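Local coordinates for hypothetical protein AF2198 (Archaeoglobus fulgidus, PDB 1OI0) that is a JAB1/MPN domain protein that binds zinc and probably acts as a metallopeptidase, at residues A[12-17]-A[95-100]; A[35-40]-A[91-96]. All coordinates share one frame; numbering follows the deposited sequence.

Interaction 1: A[12-17]-A[95-100]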
loop_
_atom_site.group_PDB
_atom_site.type_symbol
_atom_site.label_atom_id
_atom_site.label_comp_id
_atom_site.label_asym_id
_atom_site.label_seq_id
_atom_site.Cartn_x
_atom_site.Cartn_y
_atom_site.Cartn_z
ATOM N N LYS A 12 -0.810 -10.127 2.588
ATOM C CA LYS A 12 -1.986 -10.981 2.558
ATOM C C LYS A 12 -3.166 -10.218 3.145
ATOM O O LYS A 12 -4.264 -10.236 2.594
ATOM C CB LYS A 12 -1.745 -12.264 3.360
ATOM C CG LYS A 12 -2.925 -13.221 3.335
ATOM C CD LYS A 12 -2.661 -14.470 4.160
ATOM C CE LYS A 12 -3.859 -15.411 4.114
ATOM N NZ LYS A 12 -3.659 -16.609 4.976
ATOM N N THR A 13 -2.931 -9.542 4.265
ATOM C CA THR A 13 -3.970 -8.761 4.923
ATOM C C THR A 13 -4.492 -7.682 3.979
ATOM O O THR A 13 -5.701 -7.485 3.846
ATOM C CB THR A 13 -3.424 -8.090 6.199
ATOM O OG1 THR A 13 -3.015 -9.103 7.128
ATOM C CG2 THR A 13 -4.486 -7.212 6.848
ATOM N N ILE A 14 -3.572 -6.989 3.318
ATOM C CA ILE A 14 -3.942 -5.928 2.391
ATOM C C ILE A 14 -4.771 -6.452 1.220
ATOM O O ILE A 14 -5.833 -5.909 0.909
ATOM C CB ILE A 14 -2.686 -5.210 1.845
ATOM C CG1 ILE A 14 -2.043 -4.379 2.963
ATOM C CG2 ILE A 14 -3.058 -4.316 0.665
ATOM C CD1 ILE A 14 -0.654 -3.852 2.632
ATOM N N LEU A 15 -4.290 -7.511 0.578
ATOM C CA LEU A 15 -4.998 -8.081 -0.561
ATOM C C LEU A 15 -6.376 -8.619 -0.190
ATOM O O LEU A 15 -7.314 -8.535 -0.983
ATOM C CB LEU A 15 -4.151 -9.180 -1.203
ATOM C CG LEU A 15 -2.888 -8.637 -1.877
ATOM C CD1 LEU A 15 -1.987 -9.783 -2.267
ATOM C CD2 LEU A 15 -3.264 -7.802 -3.097
ATOM N N GLU A 16 -6.505 -9.166 1.014
ATOM C CA GLU A 16 -7.793 -9.691 1.454
ATOM C C GLU A 16 -8.740 -8.537 1.789
ATOM O O GLU A 16 -9.952 -8.641 1.604
ATOM C CB GLU A 16 -7.608 -10.601 2.667
ATOM C CG GLU A 16 -6.724 -11.807 2.382
ATOM C CD GLU A 16 -6.607 -12.747 3.565
ATOM O OE1 GLU A 16 -6.355 -12.263 4.687
ATOM O OE2 GLU A 16 -6.755 -13.972 3.371
ATOM N N ALA A 17 -8.178 -7.434 2.274
ATOM C CA ALA A 17 -8.973 -6.258 2.617
ATOM C C ALA A 17 -9.491 -5.625 1.329
ATOM O O ALA A 17 -10.614 -5.121 1.281
ATOM C CB ALA A 17 -8.125 -5.255 3.392
ATOM N N ILE A 95 1.731 1.930 -1.723
ATOM C CA ILE A 95 1.384 0.718 -2.445
ATOM C C ILE A 95 0.009 0.797 -3.096
ATOM O O ILE A 95 -0.919 1.379 -2.544
ATOM C CB ILE A 95 1.380 -0.501 -1.497
ATOM C CG1 ILE A 95 2.783 -0.720 -0.930
ATOM C CG2 ILE A 95 0.869 -1.742 -2.229
ATOM C CD1 ILE A 95 2.837 -1.785 0.148
ATOM N N ILE A 96 -0.093 0.234 -4.289
ATOM C CA ILE A 96 -1.374 0.155 -4.982
ATOM C C ILE A 96 -1.585 -1.319 -5.284
ATOM O O ILE A 96 -0.693 -1.982 -5.821
ATOM C CB ILE A 96 -1.389 0.911 -6.332
ATOM C CG1 ILE A 96 -1.238 2.415 -6.105
ATOM C CG2 ILE A 96 -2.707 0.625 -7.069
ATOM C CD1 ILE A 96 -1.295 3.224 -7.383
ATOM N N VAL A 97 -2.746 -1.845 -4.906
ATOM C CA VAL A 97 -3.071 -3.232 -5.199
ATOM C C VAL A 97 -4.230 -3.112 -6.173
ATOM O O VAL A 97 -4.969 -2.130 -6.140
ATOM C CB VAL A 97 -3.484 -4.032 -3.931
ATOM C CG1 VAL A 97 -2.345 -4.021 -2.925
ATOM C CG2 VAL A 97 -4.734 -3.453 -3.318
ATOM N N CYS A 98 -4.394 -4.099 -7.043
ATOM C CA CYS A 98 -5.444 -4.018 -8.048
ATOM C C CYS A 98 -6.119 -5.355 -8.305
ATOM O O CYS A 98 -5.579 -6.413 -7.984
ATOM C CB CYS A 98 -4.827 -3.488 -9.349
ATOM S SG CYS A 98 -3.292 -4.382 -9.786
ATOM N N TYR A 99 -7.310 -5.289 -8.885
ATOM C CA TYR A 99 -8.073 -6.480 -9.229
ATOM C C TYR A 99 -7.177 -7.350 -10.117
ATOM O O TYR A 99 -6.443 -6.831 -10.954
ATOM C CB TYR A 99 -9.321 -6.065 -10.008
ATOM C CG TYR A 99 -10.245 -7.207 -10.332
ATOM C CD1 TYR A 99 -11.119 -7.712 -9.372
ATOM C CD2 TYR A 99 -10.217 -7.812 -11.588
ATOM C CE1 TYR A 99 -11.941 -8.790 -9.649
ATOM C CE2 TYR A 99 -11.035 -8.899 -11.879
ATOM C CZ TYR A 99 -11.894 -9.381 -10.903
ATOM O OH TYR A 99 -12.690 -10.469 -11.165
ATOM N N PRO A 100 -7.249 -8.687 -9.982
ATOM C CA PRO A 100 -8.059 -9.545 -9.108
ATOM C C PRO A 100 -7.528 -9.716 -7.685
ATOM O O PRO A 100 -7.986 -10.591 -6.947
ATOM C CB PRO A 100 -8.073 -10.864 -9.865
ATOM C CG PRO A 100 -6.687 -10.916 -10.398
ATOM C CD PRO A 100 -6.486 -9.510 -10.939
#

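Interaction 2: A[35-40]-A[91-96]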
loop_
_atom_site.group_PDB
_atom_site.type_symbol
_atom_site.label_atom_id
_atom_site.label_comp_id
_atom_site.label_asym_id
_atom_site.label_seq_id
_atom_site.Cartn_x
_atom_site.Cartn_y
_atom_site.Cartn_z
ATOM N N ASP A 35 12.502 -1.162 9.789
ATOM C CA ASP A 35 12.426 -0.976 8.346
ATOM C C ASP A 35 11.483 -1.981 7.701
ATOM O O ASP A 35 11.679 -2.380 6.553
ATOM C CB ASP A 35 13.821 -1.120 7.734
ATOM C CG ASP A 35 14.353 -2.536 7.836
ATOM O OD1 ASP A 35 14.235 -3.138 8.924
ATOM O OD2 ASP A 35 14.894 -3.043 6.830
ATOM N N VAL A 36 10.456 -2.389 8.438
ATOM C CA VAL A 36 9.499 -3.354 7.917
ATOM C C VAL A 36 8.048 -2.909 8.085
ATOM O O VAL A 36 7.615 -2.558 9.183
ATOM C CB VAL A 36 9.663 -4.733 8.606
ATOM C CG1 VAL A 36 8.644 -5.719 8.052
ATOM C CG2 VAL A 36 11.073 -5.259 8.390
ATOM N N MET A 37 7.310 -2.915 6.980
ATOM C CA MET A 37 5.896 -2.559 7.006
ATOM C C MET A 37 5.201 -3.833 7.471
ATOM O O MET A 37 5.251 -4.847 6.780
ATOM C CB MET A 37 5.385 -2.213 5.601
ATOM C CG MET A 37 6.166 -1.146 4.852
ATOM S SD MET A 37 5.618 -0.995 3.125
ATOM C CE MET A 37 6.046 0.693 2.783
ATOM N N ASP A 38 4.561 -3.794 8.634
ATOM C CA ASP A 38 3.880 -4.983 9.132
ATOM C C ASP A 38 2.609 -4.661 9.907
ATOM O O ASP A 38 2.027 -5.537 10.546
ATOM C CB ASP A 38 4.823 -5.798 10.018
ATOM C CG ASP A 38 5.440 -4.970 11.126
ATOM O OD1 ASP A 38 4.692 -4.264 11.832
ATOM O OD2 ASP A 38 6.676 -5.028 11.297
ATOM N N GLU A 39 2.189 -3.402 9.846
ATOM C CA GLU A 39 0.987 -2.957 10.542
ATOM C C GLU A 39 0.200 -2.001 9.655
ATOM O O GLU A 39 0.751 -1.401 8.736
ATOM C CB GLU A 39 1.366 -2.243 11.840
ATOM C CG GLU A 39 1.984 -3.142 12.898
ATOM C CD GLU A 39 0.952 -3.988 13.614
ATOM O OE1 GLU A 39 0.245 -4.769 12.942
ATOM O OE2 GLU A 39 0.848 -3.870 14.853
ATOM N N LEU A 40 -1.090 -1.864 9.937
ATOM C CA LEU A 40 -1.935 -0.967 9.164
ATOM C C LEU A 40 -2.746 -0.047 10.055
ATOM O O LEU A 40 -3.255 -0.461 11.097
ATOM C CB LEU A 40 -2.912 -1.756 8.285
ATOM C CG LEU A 40 -2.382 -2.555 7.095
ATOM C CD1 LEU A 40 -3.549 -3.244 6.399
ATOM C CD2 LEU A 40 -1.657 -1.635 6.130
ATOM N N GLY A 91 4.323 10.543 3.839
ATOM C CA GLY A 91 4.744 9.171 3.645
ATOM C C GLY A 91 5.748 8.989 2.525
ATOM O O GLY A 91 5.676 9.636 1.480
ATOM N N LYS A 92 6.681 8.075 2.753
ATOM C CA LYS A 92 7.732 7.783 1.794
ATOM C C LYS A 92 7.317 6.734 0.763
ATOM O O LYS A 92 7.689 6.823 -0.406
ATOM C CB LYS A 92 8.977 7.289 2.535
ATOM C CG LYS A 92 9.372 8.129 3.738
ATOM C CD LYS A 92 10.551 7.508 4.477
ATOM C CE LYS A 92 10.857 8.253 5.768
ATOM N NZ LYS A 92 9.727 8.181 6.738
ATOM N N TYR A 93 6.531 5.750 1.193
ATOM C CA TYR A 93 6.121 4.670 0.308
ATOM C C TYR A 93 4.621 4.556 0.132
ATOM O O TYR A 93 3.857 4.772 1.069
ATOM C CB TYR A 93 6.661 3.349 0.841
ATOM C CG TYR A 93 8.152 3.384 1.058
ATOM C CD1 TYR A 93 9.031 3.312 -0.018
ATOM C CD2 TYR A 93 8.682 3.533 2.336
ATOM C CE1 TYR A 93 10.406 3.389 0.171
ATOM C CE2 TYR A 93 10.056 3.613 2.537
ATOM C CZ TYR A 93 10.908 3.539 1.449
ATOM O OH TYR A 93 12.266 3.611 1.639
ATOM N N HIS A 94 4.212 4.200 -1.078
ATOM C CA HIS A 94 2.797 4.060 -1.375
ATOM C C HIS A 94 2.515 2.860 -2.258
ATOM O O HIS A 94 2.991 2.769 -3.386
ATOM C CB HIS A 94 2.281 5.346 -2.023
ATOM C CG HIS A 94 2.486 6.562 -1.174
ATOM N ND1 HIS A 94 3.643 7.311 -1.215
ATOM C CD2 HIS A 94 1.712 7.116 -0.212
ATOM C CE1 HIS A 94 3.572 8.274 -0.314
ATOM N NE2 HIS A 94 2.411 8.179 0.308
ATOM N N ILE A 95 1.731 1.930 -1.723
ATOM C CA ILE A 95 1.384 0.718 -2.445
ATOM C C ILE A 95 0.009 0.797 -3.096
ATOM O O ILE A 95 -0.919 1.379 -2.544
ATOM C CB ILE A 95 1.380 -0.501 -1.497
ATOM C CG1 ILE A 95 2.783 -0.720 -0.930
ATOM C CG2 ILE A 95 0.869 -1.742 -2.229
ATOM C CD1 ILE A 95 2.837 -1.785 0.148
ATOM N N ILE A 96 -0.093 0.234 -4.289
ATOM C CA ILE A 96 -1.374 0.155 -4.982
ATOM C C ILE A 96 -1.585 -1.319 -5.284
ATOM O O ILE A 96 -0.693 -1.982 -5.821
ATOM C CB ILE A 96 -1.389 0.911 -6.332
ATOM C CG1 ILE A 96 -1.238 2.415 -6.105
ATOM C CG2 ILE A 96 -2.707 0.625 -7.069
ATOM C CD1 ILE A 96 -1.295 3.224 -7.383
#

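Interaction 1: A[12-17]-A[95-100]
Ile14 and Leu15, consecutive residues of helix 8-21, rest on Val97 of strand 93-98, in the helix-on-sheet layer of the JAB1/MPN fold. Ile14 comes first along the helix and sends its CG2 methyl to Val97, where it lies 3.7 Å from CG1. That methyl stands anti to the backbone N (chi1 -70°, measured to CG1), leaving the longer CG1 branch beside the N; the side chain also packs on Val69 of the adjoining strand 64-72. Leu15 follows, its CA 7.0 Å from that of Val97. Its CB does not aim at the strand, but the end of the side chain bends nearer, and the CD2 branch does the touching. No hydrogen bond crosses this contact, which is wholly apolar and buried.

On the strand, Val97 is held in the sheet by backbone hydrogen bonds with His70 and His72, two ligands of the zinc ion on the neighbouring strand 64-72. Its flanking residues Ile96 and Cys98 turn away from helix 8-21: Ile96 packs on helix 81-89 and Cys98 forms a disulfide with Cys77. The side chain of Val97 is about 9 Å from the zinc, near the site but not among its ligands. Leu15 CD2 sits 3.9 Å from both CB and CG1 of Val97, and CG1 thereby meets both helix residues.

Interaction 2: A[35-40]-A[91-96]
The backbone of Met37, gripped by hydrogen bonds with Lys5 and Ser7, holds the root of a side chain that reaches across to Tyr93 and Ile95. The latter two belong to strand 93-98, which in the mixed sheet of this JAB1/MPN domain is separated from strand 36-42 by strands 27-32 and 64-72. No hydrogen bond joins the segments, and of segment 35-40 Met37 is the residue that reaches 91-96. With CG anti to the carbonyl carbon (chi1 -54°) and the chain extended beyond it, the side chain carries its methyl CE to the base of Tyr93, 3.3 Å from CB. This is shorter than usual for two carbons, so the exact placing of the methyl is best read with caution; the same methyl lies 3.8 Å from Tyr93 CG, where the ring begins. Lys92 CB covers part of one face of that ring, offset toward its rim.

One atom back, SD passes Ile95, 4.1 Å from CD1, the two side chains running past each other in opposite directions. Leu30, Phe66, Leu10 and Leu118 also touch Met37, so strands, helix 8-21 and a loop meet around the thioether in the core. Just beyond Met37, Asp38 and Glu39 both face Ser31 in a classic beta bulge that interrupts strand 36-42.

The CA atoms of Met37 and Tyr93 are 9.9 Å apart, close for strands with two others between them, consistent with a strongly curved sheet. Without a directional bond, this crossing relies on the shape and dispersion of the thioether among apolar groups.

Overall arrangement
From the N terminus, helix 8-21 comes first and strand 36-42 later; both contact strand 93-98, which comes late in the chain. Interaction 1 closes a span of 77 residues and interaction 2 a shorter one of 50 that lies wholly within it; the closing segments overlap at Ile95 and Ile96. The two contacts thus converge on one strand, interaction 2 near its start and interaction 1 toward its end, with centres about 13 Å apart. They also meet on the other side: Leu40 CD1 packs 3.9 Å from Ile14 CG1. Together they tie the helix, strand 36-42 and strand 93-98 into one apolar core on the side of the sheet that carries helix 8-21.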